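Local coordinates for protein triphenylmethane reductase (PDB 2JL1) that binds NADP(+) and probably uses the reduced cofactor to reduce triphenylmethane dyes, a reaction of interest for bioremediation, at residues A[161-172]-A[199-210]; A[107-115]-A[254-264]. One frame throughout, in Å; residues are numbered along the deposited sequence.

Contact 1: residues A[161-172]-A[199-210]; sequences IVTNAGSGIVNS and VSNQPWTFDELA
W204 and V170 face each other across a single antiparallel bridge. V170 N donates to W204 O at 2.9 Å and W204 N returns a bond to V170 O, so the two backbones are tied at this point. From CB outward, the W204 side chain turns back: chi1 of 52° sets CG between the backbone N and the carbonyl carbon, which brings the indole over the bridge although CB itself points away from 161-172. W204 CD1 comes within 3.4 Å of V170 O. W204 NE1 then donates, in the ring plane, to S172 OG at 3.0 Å; that hydroxyl is also hydrogen-bonded to T144. Further round, V170 CB sits over the face of the six-membered ring, with V170 CG1 3.4 Å from W204 CZ2. At the far rim, W204 CZ3 lies over the centre of the F206 ring, whose opposite face carries T163 CG2, 3.8 Å from F206 CD2. Two waters connect the 165-168 turn to helix 206-217: one joins G166 O to D207 N, the other donates to both G166 O and G168 O and accepts from F206 N. The contact joins this helix's N-terminus, with T205 at the N-cap position, its OG1 accepting a weak bond from E208 N, to the loop after strand 160-163, outside the seven-stranded Rossmann-type sheet.

Contact 2: residues A[107-115]-A[254-264]; sequences YAFAEESII and AISKGEASKTS. With GOL (glycerol), chain F.
The carboxylate of E259 enters the bend of 107-115 almost coplanar with the ring of Y107, the two planes 11° apart. Y107 OH meets E259 OE2 at the ring's edge; the modelled separation is very short, so its exact length deserves little weight. S113 OG donates to the same E259 OE2 at 2.7 Å, on its syn lone pair. The other oxygen, E259 OE1, is reached by I114 N at 2.9 Å in a nearly straight bond (176°), and a water bridges it to E112 O. With partners on both oxygens, the carboxylate is held against rotation. E259 gets there because CG stands anti to its backbone N (chi1 170°) and the chain then bends at chi2. S113 OG also accepts from I115 N, an ST turn that orients the hydroxyl.

Beside this polar centre, I115 CG2 packs on A254 CB at 3.6 Å, while I114 crosses K257 at about a right angle, its CD1 against K257 CB.

At the other end K262 crosses the F109 ring obliquely. K262 CB lies over one face, 3.9 Å from the ring centroid, in a CH-pi contact, and K262 CE reaches F109 CD1 at 3.6 Å. The bend at chi3 carries K262 NZ on to a salt bridge with E112 OE1 at 2.8 Å, arriving from above the carboxylate plane. A glycerol, probably from the crystallisation liquor, lies between Y107 and F109; its C3 end sits too close to Y107 and A108, so that placement is doubtful.

G258, with positive phi, closes helix 242-256 in a Schellman motif, E259 N reaching A254 O and G258 N reaching I255 O. The contact thus joins a helix C-terminus to the loop following strand 101-107 of the Rossmann-type sheet, with Y107 close to the bound NADP.

Contact 1 is nested within the long chain loop that contact 2 closes, and their centres lie 13 Å apart on the same side of the chain's centre. They meet directly: N171 ND2 of contact 1 is 2.8 Å from K262 O of contact 2, a probable hydrogen bond, while S200 O packs against T263 CG2 at 3.3 Å. V170 also touches I255, so helix 242-256 is shared between them. Both approach the cofactor: the side chain of Y107 is about 5 Å from the bound NADP and that of S172 about 7 Å. The glycerol of contact 2, whose C3 end is doubtful, is hydrogen-bonded to N171 OD1 and so lies between the two contacts.

Contact 1: residues A[161-172]-A[199-210]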
loop_
_atom_site.group_PDB
_atom_site.type_symbol
_atom_site.label_atom_id
_atom_site.label_comp_id
_atom_site.label_asym_id
_atom_site.label_seq_id
_atom_site.Cartn_x
_atom_site.Cartn_y
_atom_site.Cartn_z
ATOM N N ILE A 161 10.050 -13.210 34.731
ATOM C CA ILE A 161 9.909 -12.682 33.376
ATOM C C ILE A 161 9.307 -11.292 33.554
ATOM O O ILE A 161 8.221 -11.170 34.116
ATOM C CB ILE A 161 8.941 -13.532 32.520
ATOM C CG1 ILE A 161 9.488 -14.949 32.325
ATOM C CG2 ILE A 161 8.701 -12.875 31.171
ATOM C CD1 ILE A 161 8.479 -15.923 31.637
ATOM N N VAL A 162 10.023 -10.258 33.098
ATOM C CA VAL A 162 9.603 -8.862 33.267
ATOM C C VAL A 162 9.109 -8.308 31.918
ATOM O O VAL A 162 9.854 -8.313 30.918
ATOM C CB VAL A 162 10.776 -7.987 33.854
ATOM C CG1 VAL A 162 10.352 -6.532 34.061
ATOM C CG2 VAL A 162 11.254 -8.546 35.172
ATOM N N THR A 163 7.838 -7.914 31.861
ATOM C CA THR A 163 7.259 -7.347 30.635
ATOM C C THR A 163 6.300 -6.241 30.984
ATOM O O THR A 163 5.802 -6.189 32.089
ATOM C CB THR A 163 6.364 -8.374 29.872
ATOM O OG1 THR A 163 5.079 -8.438 30.500
ATOM C CG2 THR A 163 6.974 -9.748 29.853
ATOM N N ASN A 164 5.982 -5.395 30.011
ATOM C CA ASN A 164 4.843 -4.492 30.165
ATOM C C ASN A 164 3.620 -4.939 29.352
ATOM O O ASN A 164 2.826 -4.100 28.933
ATOM C CB ASN A 164 5.234 -3.044 29.811
ATOM C CG ASN A 164 5.893 -2.930 28.448
ATOM O OD1 ASN A 164 6.824 -3.668 28.141
ATOM N ND2 ASN A 164 5.420 -1.995 27.623
ATOM N N ALA A 165 3.438 -6.257 29.199
ATOM C CA ALA A 165 2.336 -6.826 28.402
ATOM C C ALA A 165 1.046 -7.059 29.174
ATOM O O ALA A 165 0.019 -7.382 28.580
ATOM C CB ALA A 165 2.774 -8.143 27.753
ATOM N N GLY A 166 1.083 -6.900 30.490
ATOM C CA GLY A 166 -0.040 -7.267 31.342
ATOM C C GLY A 166 -0.525 -8.685 31.080
ATOM O O GLY A 166 0.276 -9.640 31.002
ATOM N N SER A 167 -1.844 -8.813 30.924
ATOM C CA SER A 167 -2.478 -10.072 30.652
ATOM C C SER A 167 -2.867 -10.128 29.182
ATOM O O SER A 167 -3.770 -10.851 28.811
ATOM C CB SER A 167 -3.713 -10.245 31.556
ATOM O OG SER A 167 -4.726 -9.309 31.215
ATOM N N GLY A 168 -2.152 -9.363 28.350
ATOM C CA GLY A 168 -2.334 -9.371 26.924
ATOM C C GLY A 168 -2.176 -10.776 26.355
ATOM O O GLY A 168 -1.324 -11.563 26.787
ATOM N N ILE A 169 -3.066 -11.102 25.428
ATOM C CA ILE A 169 -3.130 -12.421 24.831
ATOM C C ILE A 169 -2.177 -12.520 23.625
ATOM O O ILE A 169 -2.072 -11.577 22.836
ATOM C CB ILE A 169 -4.592 -12.734 24.437
ATOM C CG1 ILE A 169 -5.464 -12.849 25.713
ATOM C CG2 ILE A 169 -4.678 -14.008 23.606
ATOM C CD1 ILE A 169 -6.980 -12.831 25.405
ATOM N N VAL A 170 -1.495 -13.660 23.479
ATOM C CA VAL A 170 -0.491 -13.818 22.432
ATOM C C VAL A 170 -0.820 -15.004 21.514
ATOM O O VAL A 170 -0.851 -16.151 21.948
ATOM C CB VAL A 170 0.953 -13.972 23.016
ATOM C CG1 VAL A 170 2.012 -13.924 21.893
ATOM C CG2 VAL A 170 1.270 -12.861 24.050
ATOM N N ASN A 171 -0.979 -14.715 20.230
ATOM C CA ASN A 171 -1.360 -15.716 19.215
ATOM C C ASN A 171 -0.144 -16.136 18.369
ATOM O O ASN A 171 -0.287 -16.638 17.233
ATOM C CB ASN A 171 -2.463 -15.118 18.332
ATOM C CG ASN A 171 -1.960 -13.929 17.523
ATOM O OD1 ASN A 171 -0.763 -13.562 17.614
ATOM N ND2 ASN A 171 -2.844 -13.325 16.737
ATOM N N SER A 172 1.053 -15.945 18.936
ATOM C CA SER A 172 2.314 -16.227 18.236
ATOM C C SER A 172 2.455 -17.667 17.746
ATOM O O SER A 172 1.853 -18.589 18.289
ATOM C CB SER A 172 3.519 -15.860 19.110
ATOM O OG SER A 172 3.652 -16.765 20.212
ATOM N N VAL A 199 -1.781 -17.822 12.508
ATOM C CA VAL A 199 -1.640 -17.566 13.928
ATOM C C VAL A 199 -2.073 -18.819 14.707
ATOM O O VAL A 199 -2.606 -19.800 14.142
ATOM C CB VAL A 199 -2.502 -16.348 14.394
ATOM C CG1 VAL A 199 -2.206 -15.091 13.579
ATOM C CG2 VAL A 199 -3.986 -16.668 14.320
ATOM N N SER A 200 -1.878 -18.764 16.014
ATOM C CA SER A 200 -2.258 -19.872 16.897
ATOM C C SER A 200 -3.722 -19.788 17.261
ATOM O O SER A 200 -4.222 -18.706 17.528
ATOM C CB SER A 200 -1.472 -19.775 18.200
ATOM O OG SER A 200 -1.735 -20.893 19.021
ATOM N N ASN A 201 -4.389 -20.937 17.335
ATOM C CA ASN A 201 -5.706 -21.004 17.966
ATOM C C ASN A 201 -5.635 -21.585 19.393
ATOM O O ASN A 201 -6.619 -22.096 19.929
ATOM C CB ASN A 201 -6.708 -21.761 17.075
ATOM C CG ASN A 201 -6.212 -23.129 16.657
ATOM O OD1 ASN A 201 -5.225 -23.655 17.192
ATOM N ND2 ASN A 201 -6.892 -23.712 15.671
ATOM N N GLN A 202 -4.450 -21.493 19.985
ATOM C CA GLN A 202 -4.230 -21.782 21.403
ATOM C C GLN A 202 -3.311 -20.703 21.998
ATOM O O GLN A 202 -2.151 -20.968 22.341
ATOM C CB GLN A 202 -3.631 -23.176 21.607
ATOM C CG GLN A 202 -4.519 -24.312 21.122
ATOM C CD GLN A 202 -3.872 -25.651 21.358
ATOM O OE1 GLN A 202 -3.029 -26.107 20.557
ATOM N NE2 GLN A 202 -4.221 -26.278 22.479
ATOM N N PRO A 203 -3.836 -19.487 22.147
ATOM C CA PRO A 203 -3.019 -18.357 22.610
ATOM C C PRO A 203 -2.640 -18.500 24.093
ATOM O O PRO A 203 -3.217 -19.333 24.808
ATOM C CB PRO A 203 -3.929 -17.139 22.378
ATOM C CG PRO A 203 -5.357 -17.705 22.404
ATOM C CD PRO A 203 -5.255 -19.121 21.908
ATOM N N TRP A 204 -1.693 -17.676 24.527
ATOM C CA TRP A 204 -1.101 -17.773 25.864
ATOM C C TRP A 204 -0.903 -16.369 26.428
ATOM O O TRP A 204 -1.093 -15.367 25.730
ATOM C CB TRP A 204 0.240 -18.524 25.781
ATOM C CG TRP A 204 1.237 -17.984 24.726
ATOM C CD1 TRP A 204 1.284 -18.321 23.412
ATOM C CD2 TRP A 204 2.340 -17.076 24.944
ATOM N NE1 TRP A 204 2.313 -17.670 22.783
ATOM C CE2 TRP A 204 2.990 -16.908 23.697
ATOM C CE3 TRP A 204 2.840 -16.399 26.067
ATOM C CZ2 TRP A 204 4.111 -16.071 23.531
ATOM C CZ3 TRP A 204 3.947 -15.566 25.912
ATOM C CH2 TRP A 204 4.574 -15.404 24.652
ATOM N N THR A 205 -0.558 -16.293 27.704
ATOM C CA THR A 205 -0.277 -15.026 28.325
ATOM C C THR A 205 1.105 -15.186 28.942
ATOM O O THR A 205 1.627 -16.327 29.056
ATOM C CB THR A 205 -1.318 -14.690 29.422
ATOM O OG1 THR A 205 -1.326 -15.741 30.398
ATOM C CG2 THR A 205 -2.747 -14.547 28.804
ATOM N N PHE A 206 1.687 -14.083 29.383
ATOM C CA PHE A 206 2.998 -14.178 30.034
ATOM C C PHE A 206 2.959 -14.840 31.415
ATOM O O PHE A 206 3.911 -15.516 31.799
ATOM C CB PHE A 206 3.708 -12.829 30.033
ATOM C CG PHE A 206 4.284 -12.486 28.700
ATOM C CD1 PHE A 206 3.542 -11.762 27.772
ATOM C CD2 PHE A 206 5.556 -12.947 28.336
ATOM C CE1 PHE A 206 4.066 -11.459 26.518
ATOM C CE2 PHE A 206 6.089 -12.661 27.045
ATOM C CZ PHE A 206 5.331 -11.923 26.143
ATOM N N ASP A 207 1.853 -14.675 32.142
ATOM C CA ASP A 207 1.595 -15.495 33.330
ATOM C C ASP A 207 1.753 -16.984 33.043
ATOM O O ASP A 207 2.427 -17.685 33.798
ATOM C CB ASP A 207 0.203 -15.223 33.910
ATOM C CG ASP A 207 0.176 -14.017 34.813
ATOM O OD1 ASP A 207 1.210 -13.330 34.963
ATOM O OD2 ASP A 207 -0.880 -13.770 35.418
ATOM N N GLU A 208 1.129 -17.452 31.963
ATOM C CA GLU A 208 1.201 -18.837 31.504
ATOM C C GLU A 208 2.625 -19.244 31.116
ATOM O O GLU A 208 3.068 -20.340 31.440
ATOM C CB GLU A 208 0.301 -19.072 30.285
ATOM C CG GLU A 208 0.225 -20.550 29.923
ATOM C CD GLU A 208 -0.732 -20.876 28.795
ATOM O OE1 GLU A 208 -1.445 -19.973 28.297
ATOM O OE2 GLU A 208 -0.779 -22.075 28.438
ATOM N N LEU A 209 3.329 -18.360 30.403
ATOM C CA LEU A 209 4.718 -18.615 30.074
ATOM C C LEU A 209 5.581 -18.803 31.322
ATOM O O LEU A 209 6.472 -19.659 31.335
ATOM C CB LEU A 209 5.306 -17.475 29.209
ATOM C CG LEU A 209 6.762 -17.668 28.736
ATOM C CD1 LEU A 209 6.931 -19.007 27.999
ATOM C CD2 LEU A 209 7.180 -16.505 27.835
ATOM N N ALA A 210 5.372 -17.969 32.338
ATOM C CA ALA A 210 6.161 -18.091 33.582
ATOM C C ALA A 210 5.867 -19.421 34.288
ATOM O O ALA A 210 6.775 -20.050 34.884
ATOM C CB ALA A 210 5.903 -16.903 34.512
HETATM O O HOH W 1 -0.165 -12.464 31.901
HETATM O O HOH W 2 0.286 -11.573 28.825
#

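Contact 2: residues A[107-115]-A[254-264]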
loop_
_atom_site.group_PDB
_atom_site.type_symbol
_atom_site.label_atom_id
_atom_site.label_comp_id
_atom_site.label_asym_id
_atom_site.label_seq_id
_atom_site.Cartn_x
_atom_site.Cartn_y
_atom_site.Cartn_z
ATOM N N TYR A 107 1.459 -9.777 7.654
ATOM C CA TYR A 107 1.265 -9.707 9.100
ATOM C C TYR A 107 -0.225 -9.925 9.339
ATOM O O TYR A 107 -1.057 -9.289 8.687
ATOM C CB TYR A 107 1.773 -8.360 9.618
ATOM C CG TYR A 107 1.630 -8.135 11.104
ATOM C CD1 TYR A 107 2.225 -9.012 12.024
ATOM C CD2 TYR A 107 0.923 -7.034 11.592
ATOM C CE1 TYR A 107 2.103 -8.815 13.415
ATOM C CE2 TYR A 107 0.794 -6.818 12.989
ATOM C CZ TYR A 107 1.396 -7.719 13.889
ATOM O OH TYR A 107 1.279 -7.537 15.263
ATOM N N ALA A 108 -0.550 -10.884 10.213
ATOM C CA ALA A 108 -1.923 -11.301 10.454
ATOM C C ALA A 108 -2.720 -10.150 11.013
ATOM O O ALA A 108 -2.220 -9.352 11.828
ATOM C CB ALA A 108 -1.964 -12.484 11.417
ATOM N N PHE A 109 -3.960 -10.066 10.576
ATOM C CA PHE A 109 -4.899 -9.054 11.043
ATOM C C PHE A 109 -4.364 -7.630 10.913
ATOM O O PHE A 109 -4.676 -6.766 11.744
ATOM C CB PHE A 109 -5.373 -9.380 12.459
ATOM C CG PHE A 109 -5.938 -10.771 12.578
ATOM C CD1 PHE A 109 -7.128 -11.108 11.931
ATOM C CD2 PHE A 109 -5.265 -11.736 13.281
ATOM C CE1 PHE A 109 -7.657 -12.404 12.026
ATOM C CE2 PHE A 109 -5.780 -13.030 13.390
ATOM C CZ PHE A 109 -6.978 -13.360 12.758
ATOM N N ALA A 110 -3.587 -7.381 9.853
ATOM C CA ALA A 110 -2.887 -6.092 9.705
ATOM C C ALA A 110 -3.847 -4.885 9.770
ATOM O O ALA A 110 -3.506 -3.836 10.354
ATOM C CB ALA A 110 -2.079 -6.070 8.395
ATOM N N GLU A 111 -5.042 -5.031 9.208
ATOM C CA GLU A 111 -6.012 -3.919 9.181
ATOM C C GLU A 111 -6.412 -3.433 10.582
ATOM O O GLU A 111 -6.801 -2.275 10.759
ATOM C CB GLU A 111 -7.272 -4.328 8.443
ATOM C CG GLU A 111 -7.074 -4.572 6.965
ATOM C CD GLU A 111 -6.744 -6.028 6.637
ATOM O OE1 GLU A 111 -6.449 -6.838 7.554
ATOM O OE2 GLU A 111 -6.794 -6.355 5.438
ATOM N N GLU A 112 -6.308 -4.321 11.568
ATOM C CA GLU A 112 -6.694 -4.002 12.950
ATOM C C GLU A 112 -5.508 -3.672 13.831
ATOM O O GLU A 112 -5.666 -3.394 15.038
ATOM C CB GLU A 112 -7.475 -5.173 13.555
ATOM C CG GLU A 112 -8.880 -5.249 12.998
ATOM C CD GLU A 112 -8.965 -6.010 11.692
ATOM O OE1 GLU A 112 -8.205 -6.991 11.503
ATOM O OE2 GLU A 112 -9.818 -5.649 10.858
ATOM N N SER A 113 -4.327 -3.720 13.234
ATOM C CA SER A 113 -3.100 -3.574 13.983
ATOM C C SER A 113 -2.840 -2.140 14.426
ATOM O O SER A 113 -3.257 -1.198 13.771
ATOM C CB SER A 113 -1.926 -4.100 13.167
ATOM O OG SER A 113 -0.715 -3.875 13.864
ATOM N N ILE A 114 -2.156 -2.002 15.559
ATOM C CA ILE A 114 -1.765 -0.721 16.080
ATOM C C ILE A 114 -0.247 -0.507 16.058
ATOM O O ILE A 114 0.241 0.457 16.635
ATOM C CB ILE A 114 -2.348 -0.490 17.530
ATOM C CG1 ILE A 114 -1.604 -1.340 18.580
ATOM C CG2 ILE A 114 -3.875 -0.724 17.564
ATOM C CD1 ILE A 114 -2.056 -1.082 20.045
ATOM N N ILE A 115 0.512 -1.402 15.426
ATOM C CA ILE A 115 1.943 -1.156 15.226
ATOM C C ILE A 115 2.242 -0.671 13.778
ATOM O O ILE A 115 1.603 -1.142 12.823
ATOM C CB ILE A 115 2.785 -2.371 15.584
ATOM C CG1 ILE A 115 2.549 -3.498 14.598
ATOM C CG2 ILE A 115 2.462 -2.842 17.033
ATOM C CD1 ILE A 115 3.813 -4.217 14.193
ATOM N N ALA A 254 1.760 -3.137 22.730
ATOM C CA ALA A 254 0.738 -3.455 21.735
ATOM C C ALA A 254 -0.002 -4.713 22.205
ATOM O O ALA A 254 -1.221 -4.777 22.159
ATOM C CB ALA A 254 1.390 -3.674 20.330
ATOM N N ILE A 255 0.762 -5.691 22.685
ATOM C CA ILE A 255 0.187 -6.917 23.236
ATOM C C ILE A 255 -0.770 -6.597 24.397
ATOM O O ILE A 255 -1.901 -7.114 24.406
ATOM C CB ILE A 255 1.281 -7.966 23.616
ATOM C CG1 ILE A 255 1.929 -8.555 22.353
ATOM C CG2 ILE A 255 0.682 -9.123 24.487
ATOM C CD1 ILE A 255 3.228 -9.332 22.676
ATOM N N SER A 256 -0.361 -5.710 25.332
ATOM C CA SER A 256 -1.249 -5.323 26.435
ATOM C C SER A 256 -2.553 -4.696 25.936
ATOM O O SER A 256 -3.506 -4.622 26.694
ATOM C CB SER A 256 -0.591 -4.334 27.385
ATOM O OG SER A 256 -0.554 -3.041 26.817
ATOM N N LYS A 257 -2.571 -4.239 24.676
ATOM C CA LYS A 257 -3.754 -3.589 24.074
ATOM C C LYS A 257 -4.490 -4.490 23.068
ATOM O O LYS A 257 -5.342 -4.007 22.293
ATOM C CB LYS A 257 -3.334 -2.268 23.393
ATOM C CG LYS A 257 -2.966 -1.179 24.415
ATOM C CD LYS A 257 -2.165 -0.031 23.808
ATOM C CE LYS A 257 -1.829 1.022 24.862
ATOM N NZ LYS A 257 -0.857 2.001 24.256
ATOM N N GLY A 258 -4.173 -5.789 23.076
ATOM C CA GLY A 258 -4.900 -6.753 22.269
ATOM C C GLY A 258 -4.373 -7.000 20.856
ATOM O O GLY A 258 -5.040 -7.657 20.060
ATOM N N GLU A 259 -3.176 -6.489 20.566
ATOM C CA GLU A 259 -2.561 -6.604 19.236
ATOM C C GLU A 259 -2.467 -8.047 18.733
ATOM O O GLU A 259 -2.621 -8.296 17.542
ATOM C CB GLU A 259 -1.157 -5.955 19.256
ATOM C CG GLU A 259 -0.271 -6.199 18.011
ATOM C CD GLU A 259 -0.706 -5.380 16.817
ATOM O OE1 GLU A 259 -1.530 -4.439 16.966
ATOM O OE2 GLU A 259 -0.239 -5.709 15.717
ATOM N N ALA A 260 -2.184 -8.992 19.623
ATOM C CA ALA A 260 -1.959 -10.368 19.185
ATOM C C ALA A 260 -3.044 -11.320 19.713
ATOM O O ALA A 260 -2.839 -12.517 19.836
ATOM C CB ALA A 260 -0.539 -10.812 19.584
ATOM N N SER A 261 -4.230 -10.779 19.939
ATOM C CA SER A 261 -5.275 -11.476 20.682
ATOM C C SER A 261 -6.308 -12.153 19.778
ATOM O O SER A 261 -7.178 -12.862 20.270
ATOM C CB SER A 261 -6.003 -10.481 21.581
ATOM O OG SER A 261 -6.708 -9.518 20.814
ATOM N N LYS A 262 -6.253 -11.909 18.476
ATOM C CA LYS A 262 -7.197 -12.558 17.544
ATOM C C LYS A 262 -6.691 -13.887 16.979
ATOM O O LYS A 262 -5.515 -14.035 16.747
ATOM C CB LYS A 262 -7.547 -11.622 16.392
ATOM C CG LYS A 262 -8.479 -10.506 16.785
ATOM C CD LYS A 262 -8.434 -9.360 15.804
ATOM C CE LYS A 262 -9.197 -9.630 14.522
ATOM N NZ LYS A 262 -9.211 -8.382 13.689
ATOM N N THR A 263 -7.596 -14.844 16.739
ATOM C CA THR A 263 -7.176 -16.152 16.252
ATOM C C THR A 263 -7.831 -16.589 14.950
ATOM O O THR A 263 -8.857 -16.054 14.497
ATOM C CB THR A 263 -7.360 -17.307 17.321
ATOM O OG1 THR A 263 -8.744 -17.617 17.459
ATOM C CG2 THR A 263 -6.768 -16.969 18.696
ATOM N N SER A 264 -7.250 -17.626 14.370
ATOM C CA SER A 264 -7.782 -18.207 13.155
ATOM C C SER A 264 -7.360 -19.679 13.151
ATOM O O SER A 264 -6.343 -20.036 13.766
ATOM C CB SER A 264 -7.172 -17.511 11.929
ATOM O OG SER A 264 -7.518 -18.202 10.729
HETATM C C1 GOL F . -0.056 -10.593 15.946
HETATM O O1 GOL F . 0.559 -11.876 15.962
HETATM C C2 GOL F . -1.112 -10.471 14.826
HETATM O O2 GOL F . -2.381 -10.813 15.291
HETATM C C3 GOL F . -1.196 -9.018 14.349
HETATM O O3 GOL F . -2.504 -8.480 14.300
HETATM O O HOH W 3 -4.149 -6.707 15.007
HETATM O O HOH W 4 -4.224 -4.172 17.515
#